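Local coordinates for protein MtVAO615 (PDB 6F72) that probably acts as an oxidoreductase that carries one bicovalently bound FAD and, when reduced, reacts rapidly with molecular oxygen, although its substrate is still unidentified, at residues A[121-126]-A[162-167]; A[149-154]-A[168-173]; A[304-309]-A[380-385]. All blocks are in the same frame, centred on the assembly; numbering follows the deposited sequence.

How the contacts relate
From the N terminus, the chain enters contact 1 at 121-126, just before strand 126-129, and passes through helix 133-146 to open contact 2 at 149-154. Residues 162-167 then close contact 1 and 168-173 close contact 2, so the two cross. Their centres lie about 8 Å apart and both touch FAD; they tie two loops and two parallel strands together in the FAD-binding region, where Tyr126 O probably accepts a hydrogen bond from Ser170 N. Contact 3 follows in series: strand 302-310 meets 380-385 after an excursion of 70 residues, at the edge of a separate antiparallel sheet, with its centre about 44 Å from the centres of the other two.

Contact 1: residues A[121-126]-A[162-167]. With FAD (flavin-adenine dinucleotide), chain E; NAG (2-acetamido-2-deoxy-beta-D-glucopyranose), chain C.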
loop_
_atom_site.group_PDB
_atom_site.type_symbol
_atom_site.label_atom_id
_atom_site.label_comp_id
_atom_site.label_asym_id
_atom_site.label_seq_id
_atom_site.Cartn_x
_atom_site.Cartn_y
_atom_site.Cartn_z
ATOM N N GLY A 121 -22.573 -5.544 -2.941
ATOM C CA GLY A 121 -21.941 -6.097 -1.740
ATOM C C GLY A 121 -21.183 -5.022 -0.992
ATOM O O GLY A 121 -21.777 -4.037 -0.570
ATOM N N ASN A 122 -19.867 -5.209 -0.862
ATOM C CA ASN A 122 -18.980 -4.256 -0.169
ATOM C C ASN A 122 -18.661 -2.995 -1.002
ATOM O O ASN A 122 -18.132 -2.002 -0.474
ATOM C CB ASN A 122 -17.665 -4.933 0.237
ATOM C CG ASN A 122 -17.849 -6.072 1.247
ATOM O OD1 ASN A 122 -18.676 -6.014 2.169
ATOM N ND2 ASN A 122 -17.038 -7.104 1.086
ATOM N N TYR A 123 -18.963 -3.042 -2.299
ATOM C CA TYR A 123 -18.740 -1.918 -3.200
ATOM C C TYR A 123 -19.650 -0.762 -2.802
ATOM O O TYR A 123 -20.762 -1.014 -2.318
ATOM C CB TYR A 123 -19.012 -2.353 -4.647
ATOM C CG TYR A 123 -17.860 -3.084 -5.302
ATOM C CD1 TYR A 123 -16.826 -3.646 -4.539
ATOM C CD2 TYR A 123 -17.819 -3.237 -6.686
ATOM C CE1 TYR A 123 -15.778 -4.321 -5.141
ATOM C CE2 TYR A 123 -16.772 -3.913 -7.299
ATOM C CZ TYR A 123 -15.756 -4.444 -6.518
ATOM O OH TYR A 123 -14.709 -5.098 -7.114
ATOM N N PRO A 124 -19.180 0.500 -2.976
ATOM C CA PRO A 124 -20.025 1.674 -2.694
ATOM C C PRO A 124 -21.206 1.740 -3.673
ATOM O O PRO A 124 -21.075 1.267 -4.794
ATOM C CB PRO A 124 -19.078 2.858 -2.973
ATOM C CG PRO A 124 -18.152 2.339 -4.028
ATOM C CD PRO A 124 -17.931 0.887 -3.664
ATOM N N SER A 125 -22.326 2.332 -3.254
ATOM C CA SER A 125 -23.494 2.541 -4.118
ATOM C C SER A 125 -23.279 3.581 -5.227
ATOM O O SER A 125 -23.734 3.394 -6.360
ATOM C CB SER A 125 -24.683 2.971 -3.274
ATOM O OG SER A 125 -25.085 1.941 -2.406
ATOM N N TYR A 126 -22.626 4.692 -4.877
ATOM C CA TYR A 126 -22.356 5.804 -5.804
ATOM C C TYR A 126 -20.918 6.289 -5.662
ATOM O O TYR A 126 -20.339 6.245 -4.566
ATOM C CB TYR A 126 -23.305 6.979 -5.553
ATOM C CG TYR A 126 -24.734 6.706 -5.949
ATOM C CD1 TYR A 126 -25.183 6.963 -7.254
ATOM C CD2 TYR A 126 -25.645 6.191 -5.019
ATOM C CE1 TYR A 126 -26.504 6.704 -7.619
ATOM C CE2 TYR A 126 -26.955 5.920 -5.370
ATOM C CZ TYR A 126 -27.385 6.188 -6.662
ATOM O OH TYR A 126 -28.698 5.916 -6.978
ATOM N N LYS A 162 -10.014 -0.838 3.094
ATOM C CA LYS A 162 -10.222 0.526 3.598
ATOM C C LYS A 162 -10.746 1.524 2.533
ATOM O O LYS A 162 -11.190 2.628 2.872
ATOM C CB LYS A 162 -8.959 1.027 4.319
ATOM C CG LYS A 162 -8.582 0.173 5.542
ATOM C CD LYS A 162 -7.123 0.346 5.972
ATOM C CE LYS A 162 -6.774 1.793 6.351
ATOM N NZ LYS A 162 -5.302 1.952 6.523
ATOM N N SER A 163 -10.733 1.109 1.264
ATOM C CA SER A 163 -11.265 1.907 0.177
ATOM C C SER A 163 -12.576 1.384 -0.480
ATOM O O SER A 163 -12.922 1.839 -1.561
ATOM C CB SER A 163 -10.161 2.187 -0.853
ATOM O OG SER A 163 -9.669 0.996 -1.436
ATOM N N THR A 164 -13.267 0.417 0.148
ATOM C CA THR A 164 -14.697 0.136 -0.131
ATOM C C THR A 164 -15.558 0.315 1.114
ATOM O O THR A 164 -15.044 0.529 2.219
ATOM C CB THR A 164 -15.028 -1.285 -0.675
ATOM O OG1 THR A 164 -14.120 -2.285 -0.173
ATOM C CG2 THR A 164 -15.193 -1.319 -2.218
ATOM N N GLY A 165 -16.870 0.238 0.913
ATOM C CA GLY A 165 -17.854 0.241 1.987
ATOM C C GLY A 165 -19.254 0.079 1.420
ATOM O O GLY A 165 -19.660 0.828 0.529
ATOM N N LYS A 166 -19.972 -0.927 1.918
ATOM C CA LYS A 166 -21.361 -1.189 1.554
ATOM C C LYS A 166 -22.218 0.050 1.840
ATOM O O LYS A 166 -22.087 0.669 2.899
ATOM C CB LYS A 166 -21.869 -2.412 2.334
ATOM C CG LYS A 166 -23.332 -2.755 2.106
ATOM C CD LYS A 166 -23.799 -3.882 3.000
ATOM C CE LYS A 166 -23.645 -5.229 2.311
ATOM N NZ LYS A 166 -24.410 -6.309 3.004
ATOM N N GLY A 167 -23.059 0.415 0.865
ATOM C CA GLY A 167 -23.990 1.545 0.971
ATOM C C GLY A 167 -23.358 2.924 0.996
ATOM O O GLY A 167 -23.997 3.891 1.420
HETATM P PA FAD E . -6.431 2.842 -2.019
HETATM O O1A FAD E . -7.017 1.509 -1.630
HETATM O O2A FAD E . -7.177 3.618 -3.067
HETATM O O5B FAD E . -6.273 3.727 -0.687
HETATM C C5B FAD E . -5.775 3.177 0.533
HETATM C C4B FAD E . -6.274 3.959 1.743
HETATM O O4B FAD E . -5.903 5.333 1.613
HETATM C C3B FAD E . -7.780 3.946 1.925
HETATM O O3B FAD E . -8.026 3.933 3.337
HETATM C C2B FAD E . -8.253 5.267 1.342
HETATM O O2B FAD E . -9.438 5.741 1.986
HETATM C C1B FAD E . -7.066 6.177 1.609
HETATM N N9A FAD E . -6.850 7.230 0.587
HETATM C C8A FAD E . -6.292 7.044 -0.628
HETATM N N7A FAD E . -6.202 8.220 -1.299
HETATM C C5A FAD E . -6.701 9.176 -0.499
HETATM C C6A FAD E . -6.903 10.639 -0.595
HETATM N N6A FAD E . -6.545 11.292 -1.723
HETATM N N1A FAD E . -7.462 11.278 0.458
HETATM C C2A FAD E . -7.829 10.629 1.585
HETATM N N3A FAD E . -7.665 9.292 1.743
HETATM C C4A FAD E . -7.118 8.527 0.753
HETATM N N1 FAD E . 3.379 -0.524 -0.040
HETATM C C2 FAD E . 4.687 -0.257 0.201
HETATM O O2 FAD E . 4.992 0.425 1.208
HETATM N N3 FAD E . 5.668 -0.708 -0.612
HETATM C C4 FAD E . 5.442 -1.456 -1.704
HETATM O O4 FAD E . 6.383 -1.855 -2.426
HETATM C C4X FAD E . 4.037 -1.779 -2.038
HETATM N N5 FAD E . 3.719 -2.513 -3.126
HETATM C C5X FAD E . 2.423 -2.814 -3.429
HETATM C C6 FAD E . 2.112 -3.580 -4.574
HETATM C C7 FAD E . 0.761 -3.871 -4.864
HETATM C C7M FAD E . 0.449 -4.704 -6.095
HETATM C C8 FAD E . -0.340 -3.359 -3.969
HETATM C C8M FAD E . -1.826 -3.534 -4.248
HETATM C C9 FAD E . -0.010 -2.604 -2.848
HETATM C C9A FAD E . 1.322 -2.312 -2.539
HETATM N N10 FAD E . 1.639 -1.525 -1.406
HETATM C C10 FAD E . 2.994 -1.256 -1.117
HETATM C "C1'" FAD E . 0.577 -1.077 -0.508
HETATM C "C2'" FAD E . 0.160 0.363 -0.540
HETATM O "O2'" FAD E . 1.182 1.123 0.101
HETATM C "C3'" FAD E . -1.138 0.422 0.257
HETATM O "O3'" FAD E . -2.061 -0.597 -0.183
HETATM C "C4'" FAD E . -1.787 1.794 0.156
HETATM O "O4'" FAD E . -2.858 1.882 1.098
HETATM C "C5'" FAD E . -2.250 2.098 -1.270
HETATM O "O5'" FAD E . -2.944 3.334 -1.334
HETATM P P FAD E . -3.786 3.700 -2.652
HETATM O O1P FAD E . -2.926 3.448 -3.858
HETATM O O2P FAD E . -4.394 5.056 -2.376
HETATM O O3P FAD E . -4.957 2.589 -2.603
HETATM C C1 NAG C . -18.565 -12.024 2.642
HETATM C C2 NAG C . -17.909 -11.201 3.775
HETATM C C3 NAG C . -18.335 -11.722 5.145
HETATM C C4 NAG C . -19.861 -11.840 5.292
HETATM C C5 NAG C . -20.473 -12.528 4.066
HETATM C C6 NAG C . -21.993 -12.416 4.048
HETATM C C7 NAG C . -15.729 -10.082 3.406
HETATM C C8 NAG C . -14.248 -10.287 3.390
HETATM N N2 NAG C . -16.450 -11.174 3.700
HETATM O O3 NAG C . -17.812 -10.849 6.154
HETATM O O4 NAG C . -20.191 -12.657 6.424
HETATM O O5 NAG C . -19.981 -11.993 2.829
HETATM O O6 NAG C . -22.481 -13.496 3.244
HETATM O O7 NAG C . -16.206 -8.981 3.171
HETATM O O HOH W 1 -23.200 -0.506 -1.819
#
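Thr164 turns its side chain onto the backbone of Asn122 and Tyr123: its CB lies 3.2 Å from Asn122 O, and chi1 of 31°, well off a staggered value, sets CG2 against both the Tyr123 ring and the Pro124 ring. That methyl meets Tyr123 CD1 at 3.7 Å on an oblique approach and Pro124 CD at 3.8 Å, where the side chains cross at about a right angle. Lys166 starts extended, CG anti to the backbone N, then bends at chi3 (-92°), so that its alkyl chain curls round Gly121 O; CB comes to 3.3 Å of that oxygen, while NZ reaches Thr568 O. A water ties the other end: it donates to Tyr123 O, accepts from Gly167 N at 2.8 Å and hydrogen-bonds Ser125 OG. Around the contact, Asn122 ND2 donates to Phe103 O and, at 2.9 Å, to O7 of a glycan NAG, and Tyr123 OH bonds Asp97. On the cofactor side Ser163 OG donates to FAD O1A (2.7 Å). The chemistry implies two loops to whose joining carbon packed on carbonyl oxygens and a shared water contribute, with most polar side-chain ends bonded outside the contact, to sugar, cofactor, helix 101-104 and neighbouring loops.

Contact 2: residues A[149-154]-A[168-173]; sequences RIVIKN and ALSLWM. With FAD (flavin-adenine dinucleotide), chain E.
Ile150 CG2 packs at 3.8 Å against Leu171 CD1, a methyl that also reaches Ile152 CG1, so one leucine branch bridges two residues of the partner strand. Beside it Ile150 and Leu169 run side by side. This face is apolar and helix-covered: Ala139 and Val136 of helix 133-146 cover Leu171, and Val288 closes on Ile152 and Met173. Between the strands, five backbone bonds alternate in direction, the shortest from Leu171 N to Val151 O (2.7 Å). The face of Val151, Lys153, Ser170 and Trp172 is more polar but also closely packed. Lys153 CE lies 3.5 Å from Trp172 CD1; bends at chi3 and chi4 send NZ to Asp97 O and Ala94 O. A water in the plane of the indole edge takes Trp172 NE1 at 3.0 Å and Lys153 NZ and donates to Asn154 O. The loose side is the partly exposed Arg149 side chain, whose CD only just meets Ala168 CB (4.2 Å), although Leu169 N holds Arg149 O. In this alpha/beta part of the PCMH-type FAD-binding domain, the end of strand 150-153 meets the pyrophosphate and ribose, Asn154 N donating to FAD O2A (2.8 Å), and Met173 after 169-172 meets the adenine.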
loop_
_atom_site.group_PDB
_atom_site.type_symbol
_atom_site.label_atom_id
_atom_site.label_comp_id
_atom_site.label_asym_id
_atom_site.label_seq_id
_atom_site.Cartn_x
_atom_site.Cartn_y
_atom_site.Cartn_z
ATOM N N ARG A 149 -22.460 7.119 4.580
ATOM C CA ARG A 149 -21.049 6.791 4.764
ATOM C C ARG A 149 -20.185 7.285 3.594
ATOM O O ARG A 149 -20.440 6.975 2.429
ATOM C CB ARG A 149 -20.880 5.282 4.938
ATOM C CG ARG A 149 -19.459 4.815 5.229
ATOM C CD ARG A 149 -19.359 3.295 5.148
ATOM N NE ARG A 149 -17.962 2.901 5.030
ATOM C CZ ARG A 149 -17.484 1.669 5.170
ATOM N NH1 ARG A 149 -18.289 0.647 5.428
ATOM N NH2 ARG A 149 -16.176 1.467 5.053
ATOM N N ILE A 150 -19.160 8.059 3.934
ATOM C CA ILE A 150 -18.130 8.434 2.981
ATOM C C ILE A 150 -17.074 7.348 2.907
ATOM O O ILE A 150 -16.631 6.824 3.929
ATOM C CB ILE A 150 -17.510 9.824 3.309
ATOM C CG1 ILE A 150 -18.494 10.947 2.921
ATOM C CG2 ILE A 150 -16.150 10.016 2.636
ATOM C CD1 ILE A 150 -18.649 11.193 1.425
ATOM N N VAL A 151 -16.697 7.005 1.688
ATOM C CA VAL A 151 -15.553 6.149 1.445
ATOM C C VAL A 151 -14.616 6.966 0.578
ATOM O O VAL A 151 -15.068 7.819 -0.190
ATOM C CB VAL A 151 -15.991 4.811 0.768
ATOM C CG1 VAL A 151 -14.976 4.301 -0.248
ATOM C CG2 VAL A 151 -16.261 3.757 1.826
ATOM N N ILE A 152 -13.321 6.713 0.705
ATOM C CA ILE A 152 -12.349 7.340 -0.170
ATOM C C ILE A 152 -11.580 6.273 -0.938
ATOM O O ILE A 152 -10.973 5.388 -0.339
ATOM C CB ILE A 152 -11.391 8.300 0.603
ATOM C CG1 ILE A 152 -12.189 9.339 1.414
ATOM C CG2 ILE A 152 -10.443 9.007 -0.364
ATOM C CD1 ILE A 152 -11.395 10.070 2.494
ATOM N N LYS A 153 -11.591 6.370 -2.261
ATOM C CA LYS A 153 -10.885 5.395 -3.083
ATOM C C LYS A 153 -10.026 6.075 -4.119
ATOM O O LYS A 153 -10.486 6.951 -4.840
ATOM C CB LYS A 153 -11.849 4.384 -3.772
ATOM C CG LYS A 153 -11.076 3.245 -4.442
ATOM C CD LYS A 153 -11.852 2.396 -5.428
ATOM C CE LYS A 153 -11.835 3.002 -6.816
ATOM N NZ LYS A 153 -11.854 1.968 -7.885
ATOM N N ASN A 154 -8.786 5.618 -4.208
ATOM C CA ASN A 154 -7.821 6.156 -5.133
ATOM C C ASN A 154 -7.551 5.139 -6.239
ATOM O O ASN A 154 -7.928 5.377 -7.389
ATOM C CB ASN A 154 -6.552 6.595 -4.378
ATOM C CG ASN A 154 -5.425 7.016 -5.300
ATOM O OD1 ASN A 154 -5.654 7.425 -6.440
ATOM N ND2 ASN A 154 -4.198 6.918 -4.808
ATOM N N ALA A 168 -22.116 3.020 0.525
ATOM C CA ALA A 168 -21.335 4.242 0.665
ATOM C C ALA A 168 -21.337 5.123 -0.578
ATOM O O ALA A 168 -21.533 4.640 -1.710
ATOM C CB ALA A 168 -19.904 3.917 1.055
ATOM N N LEU A 169 -21.143 6.422 -0.334
ATOM C CA LEU A 169 -20.749 7.372 -1.357
ATOM C C LEU A 169 -19.228 7.449 -1.328
ATOM O O LEU A 169 -18.643 7.753 -0.282
ATOM C CB LEU A 169 -21.360 8.750 -1.069
ATOM C CG LEU A 169 -21.067 9.882 -2.057
ATOM C CD1 LEU A 169 -21.744 9.607 -3.386
ATOM C CD2 LEU A 169 -21.510 11.216 -1.482
ATOM N N SER A 170 -18.598 7.160 -2.464
ATOM C CA SER A 170 -17.138 7.105 -2.541
ATOM C C SER A 170 -16.550 8.332 -3.222
ATOM O O SER A 170 -17.012 8.743 -4.285
ATOM C CB SER A 170 -16.669 5.833 -3.257
ATOM O OG SER A 170 -15.280 5.886 -3.566
ATOM N N LEU A 171 -15.524 8.908 -2.595
ATOM C CA LEU A 171 -14.769 9.994 -3.198
ATOM C C LEU A 171 -13.656 9.353 -3.987
ATOM O O LEU A 171 -12.693 8.815 -3.429
ATOM C CB LEU A 171 -14.241 10.970 -2.143
ATOM C CG LEU A 171 -15.315 11.533 -1.210
ATOM C CD1 LEU A 171 -14.702 12.266 -0.033
ATOM C CD2 LEU A 171 -16.287 12.419 -1.980
ATOM N N TRP A 172 -13.827 9.376 -5.301
ATOM C CA TRP A 172 -12.933 8.668 -6.194
ATOM C C TRP A 172 -11.914 9.658 -6.709
ATOM O O TRP A 172 -12.252 10.537 -7.489
ATOM C CB TRP A 172 -13.727 7.998 -7.328
ATOM C CG TRP A 172 -12.930 7.154 -8.279
ATOM C CD1 TRP A 172 -11.932 6.286 -7.960
ATOM C CD2 TRP A 172 -13.102 7.056 -9.702
ATOM N NE1 TRP A 172 -11.449 5.667 -9.086
ATOM C CE2 TRP A 172 -12.153 6.111 -10.173
ATOM C CE3 TRP A 172 -13.962 7.676 -10.628
ATOM C CZ2 TRP A 172 -12.030 5.770 -11.532
ATOM C CZ3 TRP A 172 -13.840 7.334 -11.990
ATOM C CH2 TRP A 172 -12.871 6.388 -12.421
ATOM N N MET A 173 -10.671 9.479 -6.273
ATOM C CA MET A 173 -9.584 10.449 -6.434
ATOM C C MET A 173 -8.662 10.123 -7.594
ATOM O O MET A 173 -7.749 10.905 -7.897
ATOM C CB MET A 173 -8.720 10.499 -5.147
ATOM C CG MET A 173 -9.515 10.566 -3.857
ATOM S SD MET A 173 -10.751 11.886 -3.848
ATOM C CE MET A 173 -9.660 13.284 -3.687
HETATM P PA FAD E . -6.431 2.842 -2.019
HETATM O O1A FAD E . -7.017 1.509 -1.630
HETATM O O2A FAD E . -7.177 3.618 -3.067
HETATM O O5B FAD E . -6.273 3.727 -0.687
HETATM C C5B FAD E . -5.775 3.177 0.533
HETATM C C4B FAD E . -6.274 3.959 1.743
HETATM O O4B FAD E . -5.903 5.333 1.613
HETATM C C3B FAD E . -7.780 3.946 1.925
HETATM O O3B FAD E . -8.026 3.933 3.337
HETATM C C2B FAD E . -8.253 5.267 1.342
HETATM O O2B FAD E . -9.438 5.741 1.986
HETATM C C1B FAD E . -7.066 6.177 1.609
HETATM N N9A FAD E . -6.850 7.230 0.587
HETATM C C8A FAD E . -6.292 7.044 -0.628
HETATM N N7A FAD E . -6.202 8.220 -1.299
HETATM C C5A FAD E . -6.701 9.176 -0.499
HETATM C C6A FAD E . -6.903 10.639 -0.595
HETATM N N6A FAD E . -6.545 11.292 -1.723
HETATM N N1A FAD E . -7.462 11.278 0.458
HETATM C C2A FAD E . -7.829 10.629 1.585
HETATM N N3A FAD E . -7.665 9.292 1.743
HETATM C C4A FAD E . -7.118 8.527 0.753
HETATM N N1 FAD E . 3.379 -0.524 -0.040
HETATM C C2 FAD E . 4.687 -0.257 0.201
HETATM O O2 FAD E . 4.992 0.425 1.208
HETATM N N3 FAD E . 5.668 -0.708 -0.612
HETATM C C4 FAD E . 5.442 -1.456 -1.704
HETATM O O4 FAD E . 6.383 -1.855 -2.426
HETATM C C4X FAD E . 4.037 -1.779 -2.038
HETATM N N5 FAD E . 3.719 -2.513 -3.126
HETATM C C5X FAD E . 2.423 -2.814 -3.429
HETATM C C6 FAD E . 2.112 -3.580 -4.574
HETATM C C7 FAD E . 0.761 -3.871 -4.864
HETATM C C7M FAD E . 0.449 -4.704 -6.095
HETATM C C8 FAD E . -0.340 -3.359 -3.969
HETATM C C8M FAD E . -1.826 -3.534 -4.248
HETATM C C9 FAD E . -0.010 -2.604 -2.848
HETATM C C9A FAD E . 1.322 -2.312 -2.539
HETATM N N10 FAD E . 1.639 -1.525 -1.406
HETATM C C10 FAD E . 2.994 -1.256 -1.117
HETATM C "C1'" FAD E . 0.577 -1.077 -0.508
HETATM C "C2'" FAD E . 0.160 0.363 -0.540
HETATM O "O2'" FAD E . 1.182 1.123 0.101
HETATM C "C3'" FAD E . -1.138 0.422 0.257
HETATM O "O3'" FAD E . -2.061 -0.597 -0.183
HETATM C "C4'" FAD E . -1.787 1.794 0.156
HETATM O "O4'" FAD E . -2.858 1.882 1.098
HETATM C "C5'" FAD E . -2.250 2.098 -1.270
HETATM O "O5'" FAD E . -2.944 3.334 -1.334
HETATM P P FAD E . -3.786 3.700 -2.652
HETATM O O1P FAD E . -2.926 3.448 -3.858
HETATM O O2P FAD E . -4.394 5.056 -2.376
HETATM O O3P FAD E . -4.957 2.589 -2.603
HETATM O O HOH W 2 -9.446 3.440 -8.827
#

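Contact 3: residues A[304-309]-A[380-385]; sequences GTLLGF and TPVVQP. With NAG (2-acetamido-2-deoxy-beta-D-glucopyranose), chain F.
Leu306 runs alongside Gln384, its CD1 3.5 Å from Gln384 OE1. Its other branch, CD2, reaches Val382 CG1 at 3.9 Å, the two side chains meeting obliquely. Chi1 of -167° swings CG away from the backbone N, and the branch at CG then sends CD1 to Gln384 and CD2 to Val382, while Gly308 adds no side chain to that face. On the reverse face Leu307 CD1 meets Pro381 CB at 4.0 Å and, more distantly, Val383 CG2. Backbone bonds join the strands in two reciprocal pairs, Leu306 with Gln384 and Gly308 with Val382, the Val382 N to Gly308 O bond being the shortest, 2.6 Å. Leu306 O takes a second donor, Thr305 OG1 at 2.8 Å, which comes from above the carbonyl plane while Gln384 N approaches closer to that plane. A valine in place of Thr305 would have no hydroxyl and would probably leave Leu306 O without that second donor. Where 380-385 begins, Thr380 O accepts a hydrogen bond from O6 of the NAG at 2.8 Å, and the same O6 lies 3.4 Å from Val382 CG2. Strand 382-388 is an outermost strand of the seven-stranded antiparallel sheet, paired with 302-310, which in turn bonds strand 348-356. Helix 360-376 covers the Thr305 and Leu307 face through Leu367 and Leu371; Phe309 reaches the same helix at Leu374 and helix 316-335 at Ala322 and Val323, and Leu306 touches Tyr352 of strand 348-356.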
loop_
_atom_site.group_PDB
_atom_site.type_symbol
_atom_site.label_atom_id
_atom_site.label_comp_id
_atom_site.label_asym_id
_atom_site.label_seq_id
_atom_site.Cartn_x
_atom_site.Cartn_y
_atom_site.Cartn_z
ATOM N N GLY A 304 22.780 -2.246 -10.056
ATOM C CA GLY A 304 21.760 -3.267 -9.851
ATOM C C GLY A 304 22.324 -4.662 -9.916
ATOM O O GLY A 304 23.409 -4.877 -10.466
ATOM N N THR A 305 21.594 -5.607 -9.333
ATOM C CA THR A 305 21.917 -7.018 -9.481
ATOM C C THR A 305 20.741 -7.931 -9.223
ATOM O O THR A 305 19.820 -7.587 -8.475
ATOM C CB THR A 305 23.105 -7.463 -8.590
ATOM O OG1 THR A 305 23.587 -8.722 -9.066
ATOM C CG2 THR A 305 22.707 -7.581 -7.101
ATOM N N LEU A 306 20.788 -9.088 -9.877
ATOM C CA LEU A 306 20.127 -10.281 -9.391
ATOM C C LEU A 306 21.151 -11.002 -8.519
ATOM O O LEU A 306 22.316 -11.161 -8.908
ATOM C CB LEU A 306 19.664 -11.184 -10.547
ATOM C CG LEU A 306 18.688 -12.332 -10.241
ATOM C CD1 LEU A 306 17.805 -12.607 -11.446
ATOM C CD2 LEU A 306 19.393 -13.618 -9.820
ATOM N N LEU A 307 20.706 -11.415 -7.336
ATOM C CA LEU A 307 21.483 -12.292 -6.475
ATOM C C LEU A 307 20.593 -13.411 -5.947
ATOM O O LEU A 307 19.703 -13.173 -5.124
ATOM C CB LEU A 307 22.146 -11.500 -5.337
ATOM C CG LEU A 307 22.811 -12.225 -4.154
ATOM C CD1 LEU A 307 23.922 -13.174 -4.596
ATOM C CD2 LEU A 307 23.328 -11.200 -3.154
ATOM N N GLY A 308 20.845 -14.626 -6.430
ATOM C CA GLY A 308 20.054 -15.796 -6.063
ATOM C C GLY A 308 20.891 -16.972 -5.614
ATOM O O GLY A 308 22.015 -17.153 -6.078
ATOM N N PHE A 309 20.335 -17.765 -4.697
ATOM C CA PHE A 309 20.947 -19.016 -4.238
ATOM C C PHE A 309 19.884 -20.000 -3.759
ATOM O O PHE A 309 18.796 -19.583 -3.350
ATOM C CB PHE A 309 22.002 -18.763 -3.147
ATOM C CG PHE A 309 21.463 -18.138 -1.884
ATOM C CD1 PHE A 309 20.944 -18.932 -0.852
ATOM C CD2 PHE A 309 21.515 -16.745 -1.698
ATOM C CE1 PHE A 309 20.458 -18.359 0.320
ATOM C CE2 PHE A 309 21.041 -16.167 -0.522
ATOM C CZ PHE A 309 20.512 -16.975 0.486
ATOM N N THR A 380 27.065 -21.895 -4.816
ATOM C CA THR A 380 27.325 -21.127 -6.035
ATOM C C THR A 380 26.082 -20.272 -6.299
ATOM O O THR A 380 25.042 -20.796 -6.721
ATOM C CB THR A 380 27.612 -22.042 -7.251
ATOM O OG1 THR A 380 28.600 -23.019 -6.899
ATOM C CG2 THR A 380 28.096 -21.226 -8.457
ATOM N N PRO A 381 26.172 -18.953 -6.032
ATOM C CA PRO A 381 25.014 -18.097 -6.306
ATOM C C PRO A 381 24.812 -17.810 -7.797
ATOM O O PRO A 381 25.693 -18.099 -8.613
ATOM C CB PRO A 381 25.352 -16.806 -5.553
ATOM C CG PRO A 381 26.845 -16.764 -5.530
ATOM C CD PRO A 381 27.287 -18.199 -5.424
ATOM N N VAL A 382 23.635 -17.284 -8.134
ATOM C CA VAL A 382 23.389 -16.654 -9.434
ATOM C C VAL A 382 23.546 -15.153 -9.198
ATOM O O VAL A 382 22.812 -14.549 -8.404
ATOM C CB VAL A 382 21.999 -17.003 -10.022
ATOM C CG1 VAL A 382 21.767 -16.280 -11.349
ATOM C CG2 VAL A 382 21.852 -18.510 -10.211
ATOM N N VAL A 383 24.545 -14.575 -9.860
ATOM C CA VAL A 383 24.905 -13.169 -9.688
ATOM C C VAL A 383 24.881 -12.526 -11.060
ATOM O O VAL A 383 25.628 -12.936 -11.953
ATOM C CB VAL A 383 26.325 -12.976 -9.095
ATOM C CG1 VAL A 383 26.490 -11.561 -8.544
ATOM C CG2 VAL A 383 26.640 -14.008 -8.019
ATOM N N GLN A 384 24.020 -11.525 -11.225
ATOM C CA GLN A 384 23.913 -10.803 -12.495
ATOM C C GLN A 384 23.940 -9.298 -12.236
ATOM O O GLN A 384 22.883 -8.661 -12.138
ATOM C CB GLN A 384 22.678 -11.259 -13.299
ATOM C CG GLN A 384 22.857 -12.640 -13.929
ATOM C CD GLN A 384 21.559 -13.361 -14.277
ATOM O OE1 GLN A 384 20.537 -13.229 -13.592
ATOM N NE2 GLN A 384 21.607 -14.155 -15.338
ATOM N N PRO A 385 25.159 -8.729 -12.090
ATOM C CA PRO A 385 25.294 -7.301 -11.854
ATOM C C PRO A 385 25.046 -6.517 -13.131
ATOM O O PRO A 385 25.255 -7.039 -14.225
ATOM C CB PRO A 385 26.765 -7.139 -11.438
ATOM C CG PRO A 385 27.311 -8.515 -11.273
ATOM C CD PRO A 385 26.480 -9.378 -12.164
HETATM C C1 NAG F . 20.114 -23.273 -8.066
HETATM C C2 NAG F . 19.292 -23.204 -9.366
HETATM C C3 NAG F . 20.125 -23.618 -10.586
HETATM C C4 NAG F . 21.491 -22.921 -10.613
HETATM C C5 NAG F . 22.209 -23.197 -9.281
HETATM C C6 NAG F . 23.633 -22.643 -9.230
HETATM C C7 NAG F . 16.866 -23.618 -8.962
HETATM C C8 NAG F . 15.819 -24.693 -8.907
HETATM N N2 NAG F . 18.104 -24.048 -9.255
HETATM O O3 NAG F . 19.400 -23.333 -11.787
HETATM O O4 NAG F . 22.256 -23.375 -11.741
HETATM O O5 NAG F . 21.419 -22.674 -8.193
HETATM O O6 NAG F . 23.611 -21.219 -9.071
HETATM O O7 NAG F . 16.577 -22.448 -8.751
#